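Local coordinates for ZT_dimer domain-containing protein (Thermotoga maritima, PDB 6VDA) that forms the zinc-binding C-terminal domain of a CzcD transporter of the cation diffusion facilitator family, which probably carries divalent metal cations across the membrane, at residues A[19-31]-A[42-54]. Residues are numbered along the deposited sequence; the frame is centred on the assembly and turned at random.
Sequences LERFPNVHNPHRV and IEMDIEVDGKMSV. With ZN (zinc ion), chain B; SO4 (sulfate ion), chain C.
Two first torsions bring His-29 and Asp-45 onto one zinc ion: at His-29, chi1 of 66° sets the ring between backbone N and carbonyl carbon, swinging it over the neighbouring strand, while at Asp-45, chi1 of -66° lays the carboxylate beside its own N. CB of Asp-45 then sits under one face of the imidazole, 3.6 Å from the His-29 ring centroid in a CH-pi contact, and ring and carboxylate planes stand almost perpendicular (88°). His-29 NE2 meets the zinc at 2.1 Å and Asp-45 OD2 at 2.2 Å. A second-shell bond fixes the ring's rotation: His-29 ND1 donates, in the ring plane, to Asn-27 O at 2.9 Å, leaving NE2 for the metal. On the aspartate, OD1 accepts from His-81, while Glu-83 and Glu-89 complete the zinc site and Arg-30 forms a salt bridge with Glu-89.

His-29 and Asp-45 form an antiparallel hydrogen-bonded pair, as do His-26 and Glu-47, and the one-residue shift between the pairs is a beta bulge, around which Pro-28 CA approaches Asp-45 O at 3.3 Å. Beyond it, ND1 of His-26 holds a sulfate, probably from the crystallisation liquor, and OE1 of Glu-47 accepts a hydrogen bond from the backbone N of Gly-86.

On the other side of the sheet the packing is apolar. Val-25 CG1 lies 3.9 Å from Ile-46 CG2, and both methyls of Leu-19 touch SD of Met-44. A bulged beta hairpin backed by helices, with zinc ligands on its outer face, thus exemplifies the metal-binding cytoplasmic domain of cation diffusion facilitators.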
ATOM      1  N   LEU A  19      -3.320 -17.207   4.459  1.00 82.34           N
ATOM      2  CA  LEU A  19      -2.084 -16.523   4.931  1.00 78.61           C
ATOM      3  C   LEU A  19      -1.191 -17.512   5.690  1.00 79.26           C
ATOM      4  O   LEU A  19       0.037 -17.415   5.531  1.00 74.10           O
ATOM      5  CB  LEU A  19      -2.460 -15.332   5.814  1.00 76.45           C
ATOM      6  CG  LEU A  19      -3.150 -14.177   5.090  1.00 75.79           C
ATOM      7  CD1 LEU A  19      -3.663 -13.163   6.095  1.00 76.69           C
ATOM      8  CD2 LEU A  19      -2.223 -13.520   4.075  1.00 73.31           C
ATOM      9  N   GLU A  20      -1.788 -18.434   6.456  1.00 83.59           N
ATOM     10  CA  GLU A  20      -1.072 -19.476   7.246  1.00 88.62           C
ATOM     11  C   GLU A  20      -0.180 -20.318   6.327  1.00 90.45           C
ATOM     12  O   GLU A  20       0.796 -20.905   6.822  1.00 94.60           O
ATOM     13  CB  GLU A  20      -2.062 -20.384   7.982  1.00 94.64           C
ATOM     14  CG  GLU A  20      -2.599 -19.789   9.273  1.00 96.83           C
ATOM     15  CD  GLU A  20      -3.409 -20.756  10.121  1.00103.65           C
ATOM     16  OE1 GLU A  20      -3.743 -21.852   9.624  1.00108.27           O
ATOM     17  OE2 GLU A  20      -3.703 -20.415  11.281  1.00112.09           O
ATOM     18  N   ARG A  21      -0.523 -20.391   5.041  1.00 91.59           N
ATOM     19  CA  ARG A  21       0.233 -21.117   3.987  1.00 94.17           C
ATOM     20  C   ARG A  21       1.631 -20.508   3.813  1.00 90.72           C
ATOM     21  O   ARG A  21       2.536 -21.237   3.351  1.00 87.83           O
ATOM     22  CB  ARG A  21      -0.550 -21.063   2.667  1.00 96.60           C
ATOM     23  CG  ARG A  21      -0.334 -22.259   1.756  1.00 98.66           C
ATOM     24  CD  ARG A  21      -1.319 -22.291   0.605  1.00100.95           C
ATOM     25  NE  ARG A  21      -2.574 -22.969   0.923  1.00100.89           N
ATOM     26  CZ  ARG A  21      -3.360 -23.583   0.033  1.00100.93           C
ATOM     27  NH1 ARG A  21      -3.024 -23.628  -1.246  1.00100.89           N
ATOM     28  NH2 ARG A  21      -4.481 -24.165   0.428  1.00102.32           N
ATOM     29  N   PHE A  22       1.797 -19.227   4.169  1.00 86.57           N
ATOM     30  CA  PHE A  22       3.005 -18.404   3.889  1.00 86.72           C
ATOM     31  C   PHE A  22       3.809 -18.189   5.169  1.00 87.06           C
ATOM     32  O   PHE A  22       3.386 -17.455   6.060  1.00 85.07           O
ATOM     33  CB  PHE A  22       2.590 -17.073   3.258  1.00 83.14           C
ATOM     34  CG  PHE A  22       2.012 -17.205   1.873  1.00 81.19           C
ATOM     35  CD1 PHE A  22       2.840 -17.258   0.765  1.00 82.83           C
ATOM     36  CD2 PHE A  22       0.642 -17.279   1.679  1.00 82.54           C
ATOM     37  CE1 PHE A  22       2.306 -17.385  -0.508  1.00 86.14           C
ATOM     38  CE2 PHE A  22       0.108 -17.402   0.407  1.00 81.74           C
ATOM     39  CZ  PHE A  22       0.942 -17.453  -0.686  1.00 84.83           C
ATOM     40  N   PRO A  23       5.010 -18.800   5.282  1.00 89.36           N
ATOM     41  CA  PRO A  23       5.764 -18.798   6.539  1.00 90.66           C
ATOM     42  C   PRO A  23       6.396 -17.446   6.909  1.00 87.22           C
ATOM     43  O   PRO A  23       6.578 -17.197   8.074  1.00 85.98           O
ATOM     44  CB  PRO A  23       6.871 -19.841   6.303  1.00 92.07           C
ATOM     45  CG  PRO A  23       7.048 -19.880   4.798  1.00 92.23           C
ATOM     46  CD  PRO A  23       5.697 -19.531   4.207  1.00 90.29           C
ATOM     47  N   ASN A  24       6.721 -16.628   5.910  1.00 87.90           N
ATOM     48  CA  ASN A  24       7.405 -15.317   6.085  1.00 89.94           C
ATOM     49  C   ASN A  24       6.363 -14.181   6.177  1.00 83.75           C
ATOM     50  O   ASN A  24       6.778 -13.015   6.338  1.00 79.56           O
ATOM     51  CB  ASN A  24       8.463 -15.099   4.993  1.00 94.90           C
ATOM     52  CG  ASN A  24       8.027 -15.534   3.607  1.00 99.95           C
ATOM     53  OD1 ASN A  24       6.839 -15.754   3.352  1.00 98.72           O
ATOM     54  ND2 ASN A  24       8.989 -15.675   2.706  1.00101.79           N
ATOM     55  N   VAL A  25       5.061 -14.497   6.106  1.00 77.97           N
ATOM     56  CA  VAL A  25       3.957 -13.538   6.422  1.00 76.86           C
ATOM     57  C   VAL A  25       3.745 -13.538   7.937  1.00 76.83           C
ATOM     58  O   VAL A  25       3.600 -14.627   8.505  1.00 80.15           O
ATOM     59  CB  VAL A  25       2.654 -13.879   5.683  1.00 74.83           C
ATOM     60  CG1 VAL A  25       1.467 -13.136   6.270  1.00 75.09           C
ATOM     61  CG2 VAL A  25       2.777 -13.606   4.195  1.00 75.21           C
ATOM     62  N   HIS A  26       3.762 -12.363   8.566  1.00 73.78           N
ATOM     63  CA  HIS A  26       3.618 -12.212  10.036  1.00 73.89           C
ATOM     64  C   HIS A  26       2.553 -11.161  10.361  1.00 71.63           C
ATOM     65  O   HIS A  26       2.334 -10.253   9.532  1.00 66.45           O
ATOM     66  CB  HIS A  26       4.982 -11.905  10.670  1.00 76.32           C
ATOM     67  CG  HIS A  26       5.933 -13.048  10.564  1.00 76.98           C
ATOM     68  ND1 HIS A  26       5.786 -14.194  11.314  1.00 77.12           N
ATOM     69  CD2 HIS A  26       7.010 -13.241   9.774  1.00 76.08           C
ATOM     70  CE1 HIS A  26       6.743 -15.039  11.001  1.00 77.95           C
ATOM     71  NE2 HIS A  26       7.500 -14.480  10.050  1.00 76.66           N
ATOM     72  N   ASN A  27       1.887 -11.338  11.505  1.00 71.23           N
ATOM     73  CA  ASN A  27       1.000 -10.336  12.148  1.00 71.41           C
ATOM     74  C   ASN A  27       0.080  -9.693  11.117  1.00 71.38           C
ATOM     75  O   ASN A  27       0.065  -8.472  10.978  1.00 72.21           O
ATOM     76  CB  ASN A  27       1.823  -9.262  12.860  1.00 70.80           C
ATOM     77  CG  ASN A  27       0.981  -8.412  13.788  1.00 71.31           C
ATOM     78  OD1 ASN A  27       1.280  -7.240  14.016  1.00 69.58           O
ATOM     79  ND2 ASN A  27      -0.071  -8.997  14.330  1.00 66.05           N
ATOM     80  N   PRO A  28      -0.716 -10.475  10.354  1.00 72.92           N
ATOM     81  CA  PRO A  28      -1.750  -9.890   9.503  1.00 72.86           C
ATOM     82  C   PRO A  28      -2.719  -9.092  10.388  1.00 74.07           C
ATOM     83  O   PRO A  28      -3.135  -9.617  11.411  1.00 73.42           O
ATOM     84  CB  PRO A  28      -2.439 -11.089   8.839  1.00 73.22           C
ATOM     85  CG  PRO A  28      -2.080 -12.273   9.736  1.00 76.86           C
ATOM     86  CD  PRO A  28      -0.706 -11.946  10.292  1.00 77.25           C
ATOM     87  N   HIS A  29      -3.005  -7.844  10.007  1.00 72.80           N
ATOM     88  CA  HIS A  29      -3.875  -6.903  10.767  1.00 75.83           C
ATOM     89  C   HIS A  29      -4.519  -5.901   9.805  1.00 72.99           C
ATOM     90  O   HIS A  29      -4.097  -5.861   8.632  1.00 71.33           O
ATOM     91  CB  HIS A  29      -3.078  -6.206  11.880  1.00 76.08           C
ATOM     92  CG  HIS A  29      -2.006  -5.280  11.403  1.00 77.35           C
ATOM     93  ND1 HIS A  29      -0.820  -5.738  10.862  1.00 75.94           N
ATOM     94  CD2 HIS A  29      -1.918  -3.927  11.422  1.00 78.15           C
ATOM     95  CE1 HIS A  29      -0.052  -4.707  10.553  1.00 76.39           C
ATOM     96  NE2 HIS A  29      -0.706  -3.579  10.883  1.00 75.82           N
ATOM     97  N   ARG A  30      -5.481  -5.117  10.300  1.00 76.61           N
ATOM     98  CA  ARG A  30      -6.327  -4.193   9.492  1.00 78.45           C
ATOM     99  C   ARG A  30      -6.906  -4.976   8.311  1.00 74.49           C
ATOM    100  O   ARG A  30      -6.956  -4.441   7.180  1.00 74.17           O
ATOM    101  CB  ARG A  30      -5.536  -2.964   9.027  1.00 81.45           C
ATOM    102  CG  ARG A  30      -5.366  -1.906  10.105  1.00 89.52           C
ATOM    103  CD  ARG A  30      -4.776  -0.611   9.578  1.00 94.84           C
ATOM    104  NE  ARG A  30      -4.364   0.269  10.666  1.00101.26           N
ATOM    105  CZ  ARG A  30      -3.809   1.468  10.507  1.00106.34           C
ATOM    106  NH1 ARG A  30      -3.595   1.950   9.293  1.00108.87           N
ATOM    107  NH2 ARG A  30      -3.466   2.180  11.567  1.00109.97           N
ATOM    108  N   VAL A  31      -7.319  -6.210   8.578  1.00 71.30           N
ATOM    109  CA  VAL A  31      -7.938  -7.095   7.559  1.00 72.47           C
ATOM    110  C   VAL A  31      -9.407  -6.697   7.442  1.00 75.47           C
ATOM    111  O   VAL A  31     -10.142  -6.843   8.430  1.00 80.70           O
ATOM    112  CB  VAL A  31      -7.752  -8.575   7.915  1.00 71.66           C
ATOM    113  CG1 VAL A  31      -8.315  -9.468   6.822  1.00 72.56           C
ATOM    114  CG2 VAL A  31      -6.286  -8.882   8.192  1.00 68.25           C
ATOM    115  N   ILE A  42     -10.894  -7.262  -0.702  1.00 85.05           N
ATOM    116  CA  ILE A  42     -10.124  -7.568   0.537  1.00 83.58           C
ATOM    117  C   ILE A  42      -8.876  -6.693   0.592  1.00 81.58           C
ATOM    118  O   ILE A  42      -8.128  -6.637  -0.403  1.00 79.26           O
ATOM    119  CB  ILE A  42      -9.756  -9.058   0.617  1.00 83.63           C
ATOM    120  CG1 ILE A  42     -11.010  -9.931   0.628  1.00 85.73           C
ATOM    121  CG2 ILE A  42      -8.868  -9.322   1.827  1.00 83.58           C
ATOM    122  CD1 ILE A  42     -10.722 -11.374   0.353  1.00 90.11           C
ATOM    123  N   GLU A  43      -8.660  -6.079   1.751  1.00 81.01           N
ATOM    124  CA  GLU A  43      -7.479  -5.240   2.051  1.00 83.54           C
ATOM    125  C   GLU A  43      -6.881  -5.722   3.374  1.00 79.40           C
ATOM    126  O   GLU A  43      -7.651  -6.168   4.242  1.00 79.23           O
ATOM    127  CB  GLU A  43      -7.933  -3.786   2.073  1.00 89.01           C
ATOM    128  CG  GLU A  43      -6.924  -2.823   2.650  1.00 93.20           C
ATOM    129  CD  GLU A  43      -7.341  -1.385   2.414  1.00 99.37           C
ATOM    130  OE1 GLU A  43      -6.548  -0.641   1.808  1.00104.62           O
ATOM    131  OE2 GLU A  43      -8.475  -1.026   2.808  1.00103.32           O
ATOM    132  N   MET A  44      -5.557  -5.671   3.515  1.00 76.85           N
ATOM    133  CA  MET A  44      -4.878  -6.127   4.750  1.00 71.92           C
ATOM    134  C   MET A  44      -3.481  -5.510   4.848  1.00 73.76           C
ATOM    135  O   MET A  44      -2.923  -5.098   3.814  1.00 75.59           O
ATOM    136  CB  MET A  44      -4.781  -7.656   4.776  1.00 73.56           C
ATOM    137  CG  MET A  44      -3.841  -8.252   3.740  1.00 74.36           C
ATOM    138  SD  MET A  44      -3.925 -10.068   3.716  1.00 80.38           S
ATOM    139  CE  MET A  44      -5.445 -10.334   2.808  1.00 80.28           C
ATOM    140  N   ASP A  45      -2.951  -5.441   6.067  1.00 73.19           N
ATOM    141  CA  ASP A  45      -1.514  -5.190   6.334  1.00 73.15           C
ATOM    142  C   ASP A  45      -0.884  -6.529   6.703  1.00 71.33           C
ATOM    143  O   ASP A  45      -1.551  -7.294   7.411  1.00 70.52           O
ATOM    144  CB  ASP A  45      -1.321  -4.171   7.457  1.00 75.43           C
ATOM    145  CG  ASP A  45      -1.815  -2.782   7.098  1.00 75.51           C
ATOM    146  OD1 ASP A  45      -2.375  -2.640   6.007  1.00 76.51           O
ATOM    147  OD2 ASP A  45      -1.623  -1.860   7.910  1.00 76.45           O
ATOM    148  N   ILE A  46       0.324  -6.807   6.212  1.00 69.69           N
ATOM    149  CA  ILE A  46       1.170  -7.925   6.721  1.00 69.78           C
ATOM    150  C   ILE A  46       2.506  -7.336   7.169  1.00 68.20           C
ATOM    151  O   ILE A  46       2.886  -6.267   6.671  1.00 71.18           O
ATOM    152  CB  ILE A  46       1.346  -9.047   5.672  1.00 67.84           C
ATOM    153  CG1 ILE A  46       2.075  -8.558   4.418  1.00 66.58           C
ATOM    154  CG2 ILE A  46       0.006  -9.688   5.342  1.00 66.28           C
ATOM    155  CD1 ILE A  46       2.557  -9.670   3.520  1.00 68.40           C
ATOM    156  N   GLU A  47       3.200  -8.047   8.052  1.00 72.74           N
ATOM    157  CA  GLU A  47       4.588  -7.737   8.462  1.00 73.21           C
ATOM    158  C   GLU A  47       5.535  -8.804   7.901  1.00 74.43           C
ATOM    159  O   GLU A  47       5.168 -10.000   7.883  1.00 74.31           O
ATOM    160  CB  GLU A  47       4.647  -7.635   9.983  1.00 75.14           C
ATOM    161  CG  GLU A  47       3.920  -6.421  10.506  1.00 76.24           C
ATOM    162  CD  GLU A  47       3.924  -6.298  12.016  1.00 78.83           C
ATOM    163  OE1 GLU A  47       4.965  -6.597  12.630  1.00 83.50           O
ATOM    164  OE2 GLU A  47       2.887  -5.910  12.566  1.00 79.34           O
ATOM    165  N   VAL A  48       6.712  -8.375   7.444  1.00 78.13           N
ATOM    166  CA  VAL A  48       7.804  -9.283   6.985  1.00 76.49           C
ATOM    167  C   VAL A  48       9.114  -8.821   7.616  1.00 79.20           C
ATOM    168  O   VAL A  48       9.217  -7.650   8.043  1.00 77.03           O
ATOM    169  CB  VAL A  48       7.898  -9.343   5.450  1.00 77.45           C
ATOM    170  CG1 VAL A  48       6.553  -9.709   4.836  1.00 77.55           C
ATOM    171  CG2 VAL A  48       8.437  -8.051   4.846  1.00 76.05           C
ATOM    172  N   ASP A  49      10.073  -9.734   7.695  1.00 81.59           N
ATOM    173  CA  ASP A  49      11.441  -9.412   8.149  1.00 83.27           C
ATOM    174  C   ASP A  49      11.824  -8.087   7.475  1.00 80.11           C
ATOM    175  O   ASP A  49      11.669  -7.985   6.245  1.00 76.25           O
ATOM    176  CB  ASP A  49      12.380 -10.581   7.852  1.00 87.32           C
ATOM    177  CG  ASP A  49      13.743 -10.405   8.482  1.00 92.74           C
ATOM    178  OD1 ASP A  49      14.434  -9.459   8.087  1.00 96.22           O
ATOM    179  OD2 ASP A  49      14.080 -11.194   9.389  1.00101.54           O
ATOM    180  N   GLY A  50      12.258  -7.096   8.258  1.00 79.78           N
ATOM    181  CA  GLY A  50      12.722  -5.792   7.751  1.00 77.99           C
ATOM    182  C   GLY A  50      13.844  -5.944   6.736  1.00 80.56           C
ATOM    183  O   GLY A  50      14.035  -5.007   5.939  1.00 83.01           O
ATOM    184  N   LYS A  51      14.567  -7.072   6.758  1.00 81.62           N
ATOM    185  CA  LYS A  51      15.732  -7.328   5.864  1.00 84.28           C
ATOM    186  C   LYS A  51      15.259  -7.858   4.502  1.00 81.58           C
ATOM    187  O   LYS A  51      16.083  -7.884   3.577  1.00 86.51           O
ATOM    188  CB  LYS A  51      16.742  -8.284   6.512  1.00 85.61           C
ATOM    189  CG  LYS A  51      17.586  -7.689   7.632  1.00 87.81           C
ATOM    190  N   MET A  52      13.990  -8.251   4.364  1.00 80.90           N
ATOM    191  CA  MET A  52      13.435  -8.772   3.083  1.00 80.44           C
ATOM    192  C   MET A  52      13.515  -7.669   2.023  1.00 80.58           C
ATOM    193  O   MET A  52      13.207  -6.502   2.347  1.00 82.27           O
ATOM    194  CB  MET A  52      11.982  -9.233   3.229  1.00 78.50           C
ATOM    195  CG  MET A  52      11.446  -9.918   1.984  1.00 79.58           C
ATOM    196  SD  MET A  52       9.698 -10.373   2.104  1.00 78.35           S
ATOM    197  CE  MET A  52       9.829 -11.727   3.270  1.00 79.32           C
ATOM    198  N   SER A  53      13.936  -8.027   0.810  1.00 78.51           N
ATOM    199  CA  SER A  53      14.003  -7.111  -0.352  1.00 79.02           C
ATOM    200  C   SER A  53      12.581  -6.724  -0.778  1.00 77.34           C
ATOM    201  O   SER A  53      11.637  -7.471  -0.462  1.00 75.94           O
ATOM    202  CB  SER A  53      14.776  -7.736  -1.477  1.00 80.96           C
ATOM    203  OG  SER A  53      14.072  -8.839  -2.025  1.00 81.35           O
ATOM    204  N   VAL A  54      12.447  -5.581  -1.458  1.00 78.73           N
ATOM    205  CA  VAL A  54      11.181  -5.070  -2.067  1.00 75.66           C
ATOM    206  C   VAL A  54      10.744  -6.037  -3.181  1.00 77.33           C
ATOM    207  O   VAL A  54       9.520  -6.289  -3.312  1.00 79.23           O
ATOM    208  CB  VAL A  54      11.388  -3.625  -2.578  1.00 75.27           C
ATOM    209  CG1 VAL A  54      10.301  -3.173  -3.535  1.00 74.20           C
ATOM    210  CG2 VAL A  54      11.525  -2.636  -1.428  1.00 75.64           C
TER
HETATM  211 ZN    ZN B 401      -0.190  -1.969   9.565  1.00 88.32          ZN
HETATM  212  S   SO4 C 402       3.016 -14.046  13.396  0.50 73.68           S
HETATM  213  O1  SO4 C 402       1.912 -14.086  12.475  0.50 74.20           O
HETATM  214  O2  SO4 C 402       3.976 -15.054  13.038  0.50 74.27           O
HETATM  215  O3  SO4 C 402       2.540 -14.295  14.730  0.50 73.16           O
HETATM  216  O4  SO4 C 402       3.637 -12.754  13.348  0.50 74.20           O